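Local structure of YrbA (Sinorhizobium meliloti 2011, 5NFM) at residues G4-M9 with V19-L24; D8-G13 with A33-E38; A12-A17 with Y53-G58. The protein binds divalent metal cations, copper among them, and belongs to the BolA-like family of small alpha/beta proteins. One frame throughout, in Å; residues are numbered along the deposited sequence.

How the contacts relate
All three contacts start from helix 5-13 and its C-terminal exit. Contacts 1 and 2 set the helix on strands 18-23 and 31-36, which are neighbours in the sheet. Their centres are about 9 Å apart, and Ile21 CD1 lies 3.4 Å from Ala33 CB where they meet. Contact 3 joins the end of the helix to helix 45-56. Its centre is about 6 Å from that of contact 2, and Ile10 CG1 packs 3.6 Å from Leu56 CD2 between them. Contact 1 holds two ligands of the lithium ion. The side chain of Ala33 in contact 2 is about 11 Å from this ion. The copper ion lies about 12 Å from the side chain of Ile6.

Contact 1 of 3, residues G4-M9 with V19-L24; sequences GDIEDM and VTIRDL. With LI (lithium ion), chain B.
Glu7 lays its aliphatic part over Val19, with Glu7 CG 3.9 Å from Val19 CG1. The two side chains run past each other in opposite directions. Glu7 CG stands anti to the backbone N (chi1 178°), and the chain is extended beyond it. This carries the carboxylate beside the edge of the strand. Each carboxylate oxygen reaches the strand backbone through a water. Water 1 lies 2.8 Å from Glu7 OE1, donates to it, and accepts from Ile21 N at 2.9 Å. Water 2 gives a longer bond of 3.2 Å to Glu7 OE2 and accepts from Val19 N. Replacing Glu7 by an alanine is likely to leave both waters without their carboxylate partner and to bare part of Val19.

Ile21 meets two successive helix residues, Ile6 and Glu7. Its CG1 touches Glu7 CB at 3.9 Å. Its CD1 meets the Ile6 CG2 methyl, also at 3.9 Å, and the two isoleucines cross at a slant. Where strand 19-23 ends, the lithium ion is bound by Asp23 OD1 at 1.8 Å and by Leu24 O at 1.9 Å. Asp27 OD1 and the backbone O of His30 complete the site.

Helix 5-9 runs roughly antiparallel to strand 19-23, at 157°. The strand is an outer one of the sheet and pairs with strand 31-36, whose Tyr31 touches both Ile6 and Ile21.

Contact 2 of 3, residues D8-G13 with A33-E38; sequences DMIKAG and AEVVAE
Ile10 and Val35 make the main apolar contact, reaching toward each other tip to tip. The Ile10 CG2 methyl faces both branches of the valine. It lies 3.8 Å from Val35 CG1 and 4.0 Å from Val35 CG2. The delta methyl adds a second touch, with Ile10 CD1 4.1 Å from Val35 CG2. Ile10 carries CG1 anti to its carbonyl carbon (chi1 -63°), and the extended second torsion (chi2 171°) then sends CD1 on toward Ala33. That last approach is looser, at 4.5 Å from Ile10 CD1 to Ala33 CB. Both branches of Ile10 are therefore used, and all three residues are buried. The backbones stay well apart: the nearest CA atoms, those of Ile10 and Val35, are 8.2 Å from each other. Side chains alone bridge this gap.

Backbone hydrogen bonds run within the helix and between strands. In the helix, Ala12 N donates to Asp8 O at 2.9 Å and Gly13 N to Met9 O at 3.0 Å. In the sheet, Ala33 and Val35 bond to strand 67-72, while Glu34 bonds to Thr20 of strand 18-23. Ala33 and Val35 point toward the helix and Glu34 points away, as expected for alternate residues of a strand.

This is a helix packed on a sheet face, with branched aliphatic side chains filling the hydrophobic core of an alpha/beta domain. Strand 31-36 is the middle strand of the three. Helix 5-13 packs on its face through Ile10, which also touches Val19 on strand 18-23 and Val52 and Leu56 on helix 45-56.

Contact 3 of 3, residues A12-A17 with Y53-G58; sequences AGIPGA and YNALKG
Gly13 and Ala55 bring the two backbones close together, with their CA atoms 4.7 Å apart. Each segment includes the C-terminal end of a helix. Helix 5-13 stops at Gly13, and Ile14 is the first residue to leave helical angles. A type II beta turn follows from Ile14 to Ala17, closed by a bond of 3.1 Å from Ala17 N to Ile14 O. Gly16 takes the third position of this turn with phi 92°, where a side chain would run into the preceding carbonyl oxygen. After helix 45-56, Lys57 is the first residue to leave helical angles, with positive phi (58°). Lys57 N bonds to Asn54 O at 3.0 Å, and its bond to Tyr53 O is weak.

The side-chain contact centres on the Ala55 methyl. Ala55 CB points at Gly13 and lies 4.2 Å from Gly13 CA. A beta carbon on Gly13 would stand only about 2.8 Å from Ala55 CB, so the absence of a side chain allows this approach. The methyl also meets Ile14, at 4.3 Å from Ile14 CG1. Ile14 also touches Ala37 and Phe40.

The Gly13-Ala55 pair lets the two helix ends come close here. It joins the first two helices of an alpha-beta-beta-alpha-alpha-beta chain, the order of the BolA-like fold, which resembles the class II KH domain.

Contact 1 of 3, residues G4-M9 with V19-L24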
ATOM      1  N   GLY A   4       7.158   1.053   9.768  1.00  4.71           N
ATOM      2  CA  GLY A   4       6.967   2.300   9.061  1.00  4.89           C
ATOM      3  C   GLY A   4       7.503   2.324   7.643  1.00  3.57           C
ATOM      4  O   GLY A   4       7.165   3.243   6.890  1.00  3.94           O
ATOM      5  N   ASP A   5       8.339   1.354   7.253  1.00  3.58           N
ATOM      6  CA  ASP A   5       8.937   1.400   5.923  1.00  4.36           C
ATOM      7  C   ASP A   5       7.892   1.195   4.832  1.00  3.37           C
ATOM      8  O   ASP A   5       7.985   1.807   3.763  1.00  3.60           O
ATOM      9  CB  ASP A   5      10.045   0.357   5.779  1.00  5.01           C
ATOM     10  CG  ASP A   5      11.368   0.762   6.434  1.00  6.09           C
ATOM     11  OD1 ASP A   5      11.537   1.912   6.919  1.00  7.02           O
ATOM     12  OD2 ASP A   5      12.270  -0.104   6.433  1.00  8.95           O
ATOM     13  N   ILE A   6       6.900   0.330   5.061  1.00  3.55           N
ATOM     14  CA  ILE A   6       5.853   0.139   4.057  1.00  3.20           C
ATOM     15  C   ILE A   6       5.148   1.462   3.786  1.00  2.90           C
ATOM     16  O   ILE A   6       4.998   1.888   2.633  1.00  3.08           O
ATOM     17  CB  ILE A   6       4.862  -0.953   4.500  1.00  3.63           C
ATOM     18  CG1 ILE A   6       5.552  -2.320   4.613  1.00  4.53           C
ATOM     19  CG2 ILE A   6       3.694  -1.032   3.523  1.00  5.99           C
ATOM     20  CD1 ILE A   6       4.728  -3.365   5.339  1.00  6.68           C
ATOM     21  N   GLU A   7       4.720   2.136   4.860  1.00  2.84           N
ATOM     22  CA  GLU A   7       4.038   3.416   4.720  1.00  2.55           C
ATOM     23  C   GLU A   7       4.933   4.438   4.020  1.00  2.32           C
ATOM     24  O   GLU A   7       4.494   5.134   3.095  1.00  2.79           O
ATOM     25  CB  GLU A   7       3.580   3.908   6.101  1.00  2.53           C
ATOM     26  CG  GLU A   7       2.895   5.258   6.062  1.00  2.71           C
ATOM     27  CD  GLU A   7       1.957   5.536   7.234  1.00  3.04           C
ATOM     28  OE1 GLU A   7       1.623   4.592   7.986  1.00  3.98           O
ATOM     29  OE2 GLU A   7       1.548   6.717   7.369  1.00  4.15           O
ATOM     30  N   ASP A   8       6.201   4.525   4.443  1.00  2.42           N
ATOM     31  CA  ASP A   8       7.136   5.457   3.818  1.00  2.48           C
ATOM     32  C   ASP A   8       7.238   5.202   2.316  1.00  2.75           C
ATOM     33  O   ASP A   8       7.240   6.145   1.514  1.00  3.64           O
ATOM     34  CB  ASP A   8       8.530   5.309   4.442  1.00  2.99           C
ATOM     35  CG  ASP A   8       8.662   5.917   5.842  1.00  3.43           C
ATOM     36  OD1 ASP A   8       7.773   6.660   6.297  1.00  3.70           O
ATOM     37  OD2 ASP A   8       9.716   5.640   6.465  1.00  4.55           O
ATOM     38  N   MET A   9       7.373   3.937   1.914  1.00  2.74           N
ATOM     39  CA  MET A   9       7.558   3.650   0.495  1.00  3.56           C
ATOM     40  C   MET A   9       6.313   4.012  -0.303  1.00  3.06           C
ATOM     41  O   MET A   9       6.408   4.552  -1.414  1.00  3.43           O
ATOM     42  CB  MET A   9       7.941   2.190   0.304  1.00  6.52           C
ATOM     43  CG  MET A   9       9.327   1.875   0.847  1.00 10.10           C
ATOM     44  SD  MET A   9       9.896   0.272   0.321  1.00 17.95           S
ATOM     45  CE  MET A   9      10.235   0.684  -1.392  1.00 34.83           C
ATOM     46  N   VAL A  19      -2.154   6.894   4.032  1.00  3.09           N
ATOM     47  CA  VAL A  19      -1.852   5.480   4.215  1.00  2.81           C
ATOM     48  C   VAL A  19      -2.159   5.077   5.650  1.00  3.66           C
ATOM     49  O   VAL A  19      -1.761   5.763   6.595  1.00  5.37           O
ATOM     50  CB  VAL A  19      -0.381   5.188   3.876  1.00  4.15           C
ATOM     51  CG1 VAL A  19      -0.053   3.720   4.090  1.00  6.09           C
ATOM     52  CG2 VAL A  19      -0.077   5.617   2.451  1.00  6.85           C
ATOM     53  N   THR A  20      -2.835   3.934   5.801  1.00  3.26           N
ATOM     54  CA  THR A  20      -3.095   3.311   7.094  1.00  3.39           C
ATOM     55  C   THR A  20      -2.594   1.873   7.015  1.00  3.56           C
ATOM     56  O   THR A  20      -3.107   1.092   6.212  1.00  5.28           O
ATOM     57  CB  THR A  20      -4.604   3.329   7.393  1.00  5.14           C
ATOM     58  OG1 THR A  20      -5.111   4.672   7.308  1.00  6.91           O
ATOM     59  CG2 THR A  20      -4.911   2.745   8.768  1.00  7.29           C
ATOM     60  N   ILE A  21      -1.592   1.526   7.825  1.00  3.22           N
ATOM     61  CA  ILE A  21      -0.985   0.192   7.827  1.00  3.73           C
ATOM     62  C   ILE A  21      -1.363  -0.503   9.127  1.00  3.22           C
ATOM     63  O   ILE A  21      -1.120   0.047  10.210  1.00  4.02           O
ATOM     64  CB  ILE A  21       0.557   0.263   7.723  1.00  4.90           C
ATOM     65  CG1 ILE A  21       1.019   1.005   6.459  1.00  5.26           C
ATOM     66  CG2 ILE A  21       1.183  -1.139   7.775  1.00  5.50           C
ATOM     67  CD1 ILE A  21       0.497   0.436   5.163  1.00  7.51           C
ATOM     68  N   ARG A  22      -1.900  -1.728   9.030  1.00  3.17           N
ATOM     69  CA  ARG A  22      -2.047  -2.566  10.207  1.00  4.36           C
ATOM     70  C   ARG A  22      -1.298  -3.872   9.998  1.00  3.38           C
ATOM     71  O   ARG A  22      -1.299  -4.459   8.912  1.00  4.52           O
ATOM     72  CB  ARG A  22      -3.504  -2.779  10.626  1.00 12.54           C
ATOM     73  CG  ARG A  22      -4.287  -3.773   9.836  1.00 22.64           C
ATOM     74  CD  ARG A  22      -5.731  -3.781  10.323  1.00 12.58           C
ATOM     75  NE  ARG A  22      -6.533  -4.778   9.630  1.00 10.49           N
ATOM     76  CZ  ARG A  22      -6.778  -6.006  10.077  1.00  9.38           C
ATOM     77  NH1 ARG A  22      -6.298  -6.427  11.243  1.00 16.18           N
ATOM     78  NH2 ARG A  22      -7.518  -6.827   9.347  1.00 12.66           N
ATOM     79  N   ASP A  23      -0.637  -4.306  11.058  1.00  3.01           N
ATOM     80  CA  ASP A  23       0.146  -5.533  11.028  1.00  2.50           C
ATOM     81  C   ASP A  23      -0.748  -6.682  11.485  1.00  2.40           C
ATOM     82  O   ASP A  23      -1.082  -6.797  12.668  1.00  2.95           O
ATOM     83  CB  ASP A  23       1.386  -5.391  11.906  1.00  3.21           C
ATOM     84  CG  ASP A  23       2.252  -6.630  11.877  1.00  3.48           C
ATOM     85  OD1 ASP A  23       1.827  -7.637  11.274  1.00  4.27           O
ATOM     86  OD2 ASP A  23       3.352  -6.616  12.465  1.00  5.50           O
ATOM     87  N   LEU A  24      -1.163  -7.522  10.539  1.00  2.35           N
ATOM     88  CA  LEU A  24      -2.012  -8.662  10.875  1.00  2.44           C
ATOM     89  C   LEU A  24      -1.276  -9.569  11.854  1.00  2.54           C
ATOM     90  O   LEU A  24      -0.082  -9.865  11.669  1.00  2.85           O
ATOM     91  CB  LEU A  24      -2.374  -9.455   9.619  1.00  2.91           C
ATOM     92  CG  LEU A  24      -2.991  -8.640   8.484  1.00  3.72           C
ATOM     93  CD1 LEU A  24      -3.347  -9.561   7.322  1.00  7.39           C
ATOM     94  CD2 LEU A  24      -4.204  -7.864   8.948  1.00  5.53           C
TER
HETATM   95 LI    LI B 101       1.255  -9.160  10.461  1.00  2.93          LI
HETATM   96  O   HOH W   1      -0.524   3.623   9.433  1.00  2.83           O
HETATM   97  O   HOH W   2      -0.668   8.536   6.011  1.00 28.65           O

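Contact 2 of 3, residues D8-G13 with A33-E38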
ATOM      1  N   ASP A   8       6.201   4.525   4.443  1.00  2.42           N
ATOM      2  CA  ASP A   8       7.136   5.457   3.818  1.00  2.48           C
ATOM      3  C   ASP A   8       7.238   5.202   2.316  1.00  2.75           C
ATOM      4  O   ASP A   8       7.240   6.145   1.514  1.00  3.64           O
ATOM      5  CB  ASP A   8       8.530   5.309   4.442  1.00  2.99           C
ATOM      6  CG  ASP A   8       8.662   5.917   5.842  1.00  3.43           C
ATOM      7  OD1 ASP A   8       7.773   6.660   6.297  1.00  3.70           O
ATOM      8  OD2 ASP A   8       9.716   5.640   6.465  1.00  4.55           O
ATOM      9  N   MET A   9       7.373   3.937   1.914  1.00  2.74           N
ATOM     10  CA  MET A   9       7.558   3.650   0.495  1.00  3.56           C
ATOM     11  C   MET A   9       6.313   4.012  -0.303  1.00  3.06           C
ATOM     12  O   MET A   9       6.408   4.552  -1.414  1.00  3.43           O
ATOM     13  CB  MET A   9       7.941   2.190   0.304  1.00  6.52           C
ATOM     14  CG  MET A   9       9.327   1.875   0.847  1.00 10.10           C
ATOM     15  SD  MET A   9       9.896   0.272   0.321  1.00 17.95           S
ATOM     16  CE  MET A   9      10.235   0.684  -1.392  1.00 34.83           C
ATOM     17  N   ILE A  10       5.129   3.729   0.240  1.00  3.26           N
ATOM     18  CA  ILE A  10       3.908   4.090  -0.471  1.00  3.77           C
ATOM     19  C   ILE A  10       3.817   5.599  -0.635  1.00  4.14           C
ATOM     20  O   ILE A  10       3.495   6.102  -1.721  1.00  5.30           O
ATOM     21  CB  ILE A  10       2.670   3.502   0.228  1.00  3.30           C
ATOM     22  CG1 ILE A  10       2.729   1.972   0.206  1.00  3.84           C
ATOM     23  CG2 ILE A  10       1.404   4.019  -0.450  1.00  4.86           C
ATOM     24  CD1 ILE A  10       1.657   1.287   1.049  1.00  4.05           C
ATOM     25  N   LYS A  11       4.116   6.350   0.426  1.00  3.69           N
ATOM     26  CA  LYS A  11       3.974   7.798   0.344  1.00  4.86           C
ATOM     27  C   LYS A  11       5.040   8.444  -0.533  1.00  4.55           C
ATOM     28  O   LYS A  11       4.777   9.488  -1.141  1.00  6.76           O
ATOM     29  CB  LYS A  11       3.932   8.389   1.741  1.00  5.85           C
ATOM     30  CG  LYS A  11       2.628   7.988   2.430  1.00 16.16           C
ATOM     31  CD  LYS A  11       2.512   8.486   3.846  1.00 29.21           C
ATOM     32  CE  LYS A  11       2.405   9.993   3.896  1.00 19.29           C
ATOM     33  NZ  LYS A  11       1.878  10.432   5.217  1.00 22.40           N
ATOM     34  N   ALA A  12       6.227   7.845  -0.623  1.00  4.28           N
ATOM     35  CA  ALA A  12       7.239   8.351  -1.549  1.00  4.19           C
ATOM     36  C   ALA A  12       6.826   8.089  -2.993  1.00  3.92           C
ATOM     37  O   ALA A  12       7.018   8.940  -3.870  1.00  4.75           O
ATOM     38  CB  ALA A  12       8.589   7.700  -1.266  1.00  5.25           C
ATOM     39  N   GLY A  13       6.262   6.909  -3.252  1.00  3.56           N
ATOM     40  CA  GLY A  13       5.949   6.523  -4.615  1.00  3.78           C
ATOM     41  C   GLY A  13       4.644   7.081  -5.136  1.00  3.29           C
ATOM     42  O   GLY A  13       4.476   7.217  -6.354  1.00  4.37           O
ATOM     43  N   ALA A  33      -2.994  -2.736   4.157  1.00  4.26           N
ATOM     44  CA  ALA A  33      -2.783  -1.317   3.893  1.00  5.00           C
ATOM     45  C   ALA A  33      -4.022  -0.721   3.247  1.00  4.33           C
ATOM     46  O   ALA A  33      -4.557  -1.284   2.289  1.00  5.18           O
ATOM     47  CB  ALA A  33      -1.584  -1.091   2.966  1.00  7.10           C
ATOM     48  N   GLU A  34      -4.458   0.428   3.764  1.00  3.54           N
ATOM     49  CA  GLU A  34      -5.418   1.278   3.076  1.00  3.24           C
ATOM     50  C   GLU A  34      -4.657   2.464   2.499  1.00  2.91           C
ATOM     51  O   GLU A  34      -3.876   3.105   3.209  1.00  4.56           O
ATOM     52  CB  GLU A  34      -6.520   1.777   4.004  1.00  4.74           C
ATOM     53  CG  GLU A  34      -7.517   2.632   3.252  1.00  9.12           C
ATOM     54  CD  GLU A  34      -8.693   3.043   4.087  1.00 11.71           C
ATOM     55  OE1 GLU A  34      -8.696   2.786   5.310  1.00 15.87           O
ATOM     56  OE2 GLU A  34      -9.628   3.624   3.504  1.00 13.03           O
ATOM     57  N   VAL A  35      -4.861   2.721   1.207  1.00  2.53           N
ATOM     58  CA  VAL A  35      -4.186   3.807   0.514  1.00  2.54           C
ATOM     59  C   VAL A  35      -5.243   4.631  -0.205  1.00  2.44           C
ATOM     60  O   VAL A  35      -5.978   4.103  -1.052  1.00  2.92           O
ATOM     61  CB  VAL A  35      -3.128   3.297  -0.482  1.00  2.78           C
ATOM     62  CG1 VAL A  35      -2.349   4.462  -1.065  1.00  4.15           C
ATOM     63  CG2 VAL A  35      -2.192   2.288   0.185  1.00  3.61           C
ATOM     64  N   VAL A  36      -5.306   5.919   0.119  1.00  2.71           N
ATOM     65  CA  VAL A  36      -6.272   6.846  -0.458  1.00  2.64           C
ATOM     66  C   VAL A  36      -5.481   7.904  -1.218  1.00  2.56           C
ATOM     67  O   VAL A  36      -4.627   8.577  -0.630  1.00  3.59           O
ATOM     68  CB  VAL A  36      -7.143   7.499   0.625  1.00  3.44           C
ATOM     69  CG1 VAL A  36      -8.175   8.419  -0.010  1.00  4.40           C
ATOM     70  CG2 VAL A  36      -7.828   6.441   1.472  1.00  5.24           C
ATOM     71  N   ALA A  37      -5.739   8.042  -2.519  1.00  2.54           N
ATOM     72  CA  ALA A  37      -4.923   8.929  -3.343  1.00  2.70           C
ATOM     73  C   ALA A  37      -5.759   9.460  -4.498  1.00  2.48           C
ATOM     74  O   ALA A  37      -6.510   8.708  -5.129  1.00  2.46           O
ATOM     75  CB  ALA A  37      -3.702   8.189  -3.903  1.00  4.00           C
ATOM     76  N   GLU A  38      -5.587  10.749  -4.807  1.00  2.81           N
ATOM     77  CA  GLU A  38      -6.328  11.334  -5.921  1.00  2.61           C
ATOM     78  C   GLU A  38      -6.020  10.638  -7.243  1.00  2.69           C
ATOM     79  O   GLU A  38      -6.914  10.501  -8.094  1.00  2.88           O
ATOM     80  CB  GLU A  38      -6.036  12.833  -6.007  1.00  3.08           C
ATOM     81  CG  GLU A  38      -6.884  13.547  -7.057  1.00  2.95           C
ATOM     82  CD  GLU A  38      -8.380  13.447  -6.790  1.00  2.82           C
ATOM     83  OE1 GLU A  38      -8.775  13.500  -5.598  1.00  3.57           O
ATOM     84  OE2 GLU A  38      -9.154  13.312  -7.772  1.00  2.93           O
TER

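Contact 3 of 3, residues A12-A17 with Y53-G58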
ATOM      1  N   ALA A  12       6.227   7.845  -0.623  1.00  4.28           N
ATOM      2  CA  ALA A  12       7.239   8.351  -1.549  1.00  4.19           C
ATOM      3  C   ALA A  12       6.826   8.089  -2.993  1.00  3.92           C
ATOM      4  O   ALA A  12       7.018   8.940  -3.870  1.00  4.75           O
ATOM      5  CB  ALA A  12       8.589   7.700  -1.266  1.00  5.25           C
ATOM      6  N   GLY A  13       6.262   6.909  -3.252  1.00  3.56           N
ATOM      7  CA  GLY A  13       5.949   6.523  -4.615  1.00  3.78           C
ATOM      8  C   GLY A  13       4.644   7.081  -5.136  1.00  3.29           C
ATOM      9  O   GLY A  13       4.476   7.217  -6.354  1.00  4.37           O
ATOM     10  N   ILE A  14       3.709   7.394  -4.239  1.00  3.38           N
ATOM     11  CA  ILE A  14       2.390   7.918  -4.589  1.00  3.15           C
ATOM     12  C   ILE A  14       2.231   9.227  -3.822  1.00  3.23           C
ATOM     13  O   ILE A  14       1.597   9.270  -2.754  1.00  4.03           O
ATOM     14  CB  ILE A  14       1.265   6.913  -4.277  1.00  3.05           C
ATOM     15  CG1 ILE A  14       1.583   5.538  -4.888  1.00  3.77           C
ATOM     16  CG2 ILE A  14      -0.066   7.449  -4.793  1.00  4.22           C
ATOM     17  CD1 ILE A  14       0.536   4.474  -4.609  1.00  4.17           C
ATOM     18  N   PRO A  15       2.810  10.316  -4.326  1.00  3.94           N
ATOM     19  CA  PRO A  15       2.808  11.572  -3.568  1.00  4.85           C
ATOM     20  C   PRO A  15       1.388  12.023  -3.254  1.00  4.79           C
ATOM     21  O   PRO A  15       0.514  12.037  -4.119  1.00  6.14           O
ATOM     22  CB  PRO A  15       3.525  12.550  -4.507  1.00  6.66           C
ATOM     23  CG  PRO A  15       4.375  11.693  -5.373  1.00  7.45           C
ATOM     24  CD  PRO A  15       3.595  10.422  -5.571  1.00  5.11           C
ATOM     25  N   GLY A  16       1.167  12.419  -2.007  1.00  5.27           N
ATOM     26  CA  GLY A  16      -0.138  12.866  -1.568  1.00  6.60           C
ATOM     27  C   GLY A  16      -1.019  11.784  -0.976  1.00  6.04           C
ATOM     28  O   GLY A  16      -2.099  12.099  -0.461  1.00  9.01           O
ATOM     29  N   ALA A  17      -0.596  10.526  -1.027  1.00  4.23           N
ATOM     30  CA  ALA A  17      -1.429   9.444  -0.527  1.00  3.68           C
ATOM     31  C   ALA A  17      -1.585   9.523   0.988  1.00  3.68           C
ATOM     32  O   ALA A  17      -0.668   9.910   1.715  1.00  4.92           O
ATOM     33  CB  ALA A  17      -0.813   8.095  -0.888  1.00  4.45           C
ATOM     34  N   TYR A  53       1.782  -1.863  -5.600  1.00  1.80           N
ATOM     35  CA  TYR A  53       2.882  -2.804  -5.783  1.00  1.66           C
ATOM     36  C   TYR A  53       4.104  -2.086  -6.356  1.00  1.72           C
ATOM     37  O   TYR A  53       5.238  -2.304  -5.905  1.00  1.96           O
ATOM     38  CB  TYR A  53       2.484  -3.982  -6.691  1.00  2.10           C
ATOM     39  CG  TYR A  53       1.350  -4.834  -6.164  1.00  1.93           C
ATOM     40  CD1 TYR A  53       1.365  -5.337  -4.869  1.00  2.57           C
ATOM     41  CD2 TYR A  53       0.267  -5.146  -6.975  1.00  1.91           C
ATOM     42  CE1 TYR A  53       0.324  -6.120  -4.394  1.00  2.79           C
ATOM     43  CE2 TYR A  53      -0.781  -5.918  -6.509  1.00  2.13           C
ATOM     44  CZ  TYR A  53      -0.757  -6.402  -5.219  1.00  2.40           C
ATOM     45  OH  TYR A  53      -1.816  -7.166  -4.788  1.00  3.30           O
ATOM     46  N   ASN A  54       3.892  -1.219  -7.349  1.00  1.90           N
ATOM     47  CA  ASN A  54       5.021  -0.490  -7.925  1.00  1.77           C
ATOM     48  C   ASN A  54       5.760   0.305  -6.852  1.00  2.02           C
ATOM     49  O   ASN A  54       6.995   0.355  -6.846  1.00  2.55           O
ATOM     50  CB  ASN A  54       4.549   0.485  -9.006  1.00  1.98           C
ATOM     51  CG  ASN A  54       4.039  -0.196 -10.258  1.00  1.89           C
ATOM     52  OD1 ASN A  54       4.175  -1.413 -10.436  1.00  2.21           O
ATOM     53  ND2 ASN A  54       3.457   0.600 -11.144  1.00  3.42           N
ATOM     54  N   ALA A  55       5.017   0.969  -5.957  1.00  2.10           N
ATOM     55  CA  ALA A  55       5.638   1.822  -4.949  1.00  2.33           C
ATOM     56  C   ALA A  55       6.523   1.032  -3.986  1.00  2.37           C
ATOM     57  O   ALA A  55       7.500   1.579  -3.457  1.00  3.13           O
ATOM     58  CB  ALA A  55       4.566   2.589  -4.174  1.00  3.22           C
ATOM     59  N   LEU A  56       6.199  -0.240  -3.737  1.00  2.73           N
ATOM     60  CA  LEU A  56       7.032  -1.073  -2.878  1.00  2.51           C
ATOM     61  C   LEU A  56       8.315  -1.537  -3.559  1.00  2.77           C
ATOM     62  O   LEU A  56       9.222  -2.011  -2.867  1.00  3.74           O
ATOM     63  CB  LEU A  56       6.237  -2.260  -2.306  1.00  3.10           C
ATOM     64  CG  LEU A  56       5.564  -2.014  -0.944  1.00  3.46           C
ATOM     65  CD1 LEU A  56       6.604  -1.876   0.172  1.00  7.10           C
ATOM     66  CD2 LEU A  56       4.633  -0.807  -0.963  1.00  4.31           C
ATOM     67  N   LYS A  57       8.412  -1.405  -4.885  1.00  2.91           N
ATOM     68  CA  LYS A  57       9.668  -1.546  -5.619  1.00  3.65           C
ATOM     69  C   LYS A  57      10.320  -2.906  -5.398  1.00  3.83           C
ATOM     70  O   LYS A  57      11.541  -3.042  -5.461  1.00  5.19           O
ATOM     71  CB  LYS A  57      10.619  -0.374  -5.344  1.00  5.51           C
ATOM     72  CG  LYS A  57      10.100   0.946  -5.945  1.00  6.93           C
ATOM     73  CD  LYS A  57      11.021   2.115  -5.658  1.00 10.88           C
ATOM     74  CE  LYS A  57      10.405   3.435  -6.104  1.00 18.42           C
ATOM     75  NZ  LYS A  57      10.318   3.571  -7.586  1.00 21.04           N
ATOM     76  N   GLY A  58       9.504  -3.934  -5.168  1.00  4.02           N
ATOM     77  CA  GLY A  58      10.016  -5.277  -4.963  1.00  5.53           C
ATOM     78  C   GLY A  58      10.693  -5.501  -3.630  1.00  5.46           C
ATOM     79  O   GLY A  58      11.294  -6.560  -3.425  1.00  7.77           O
TER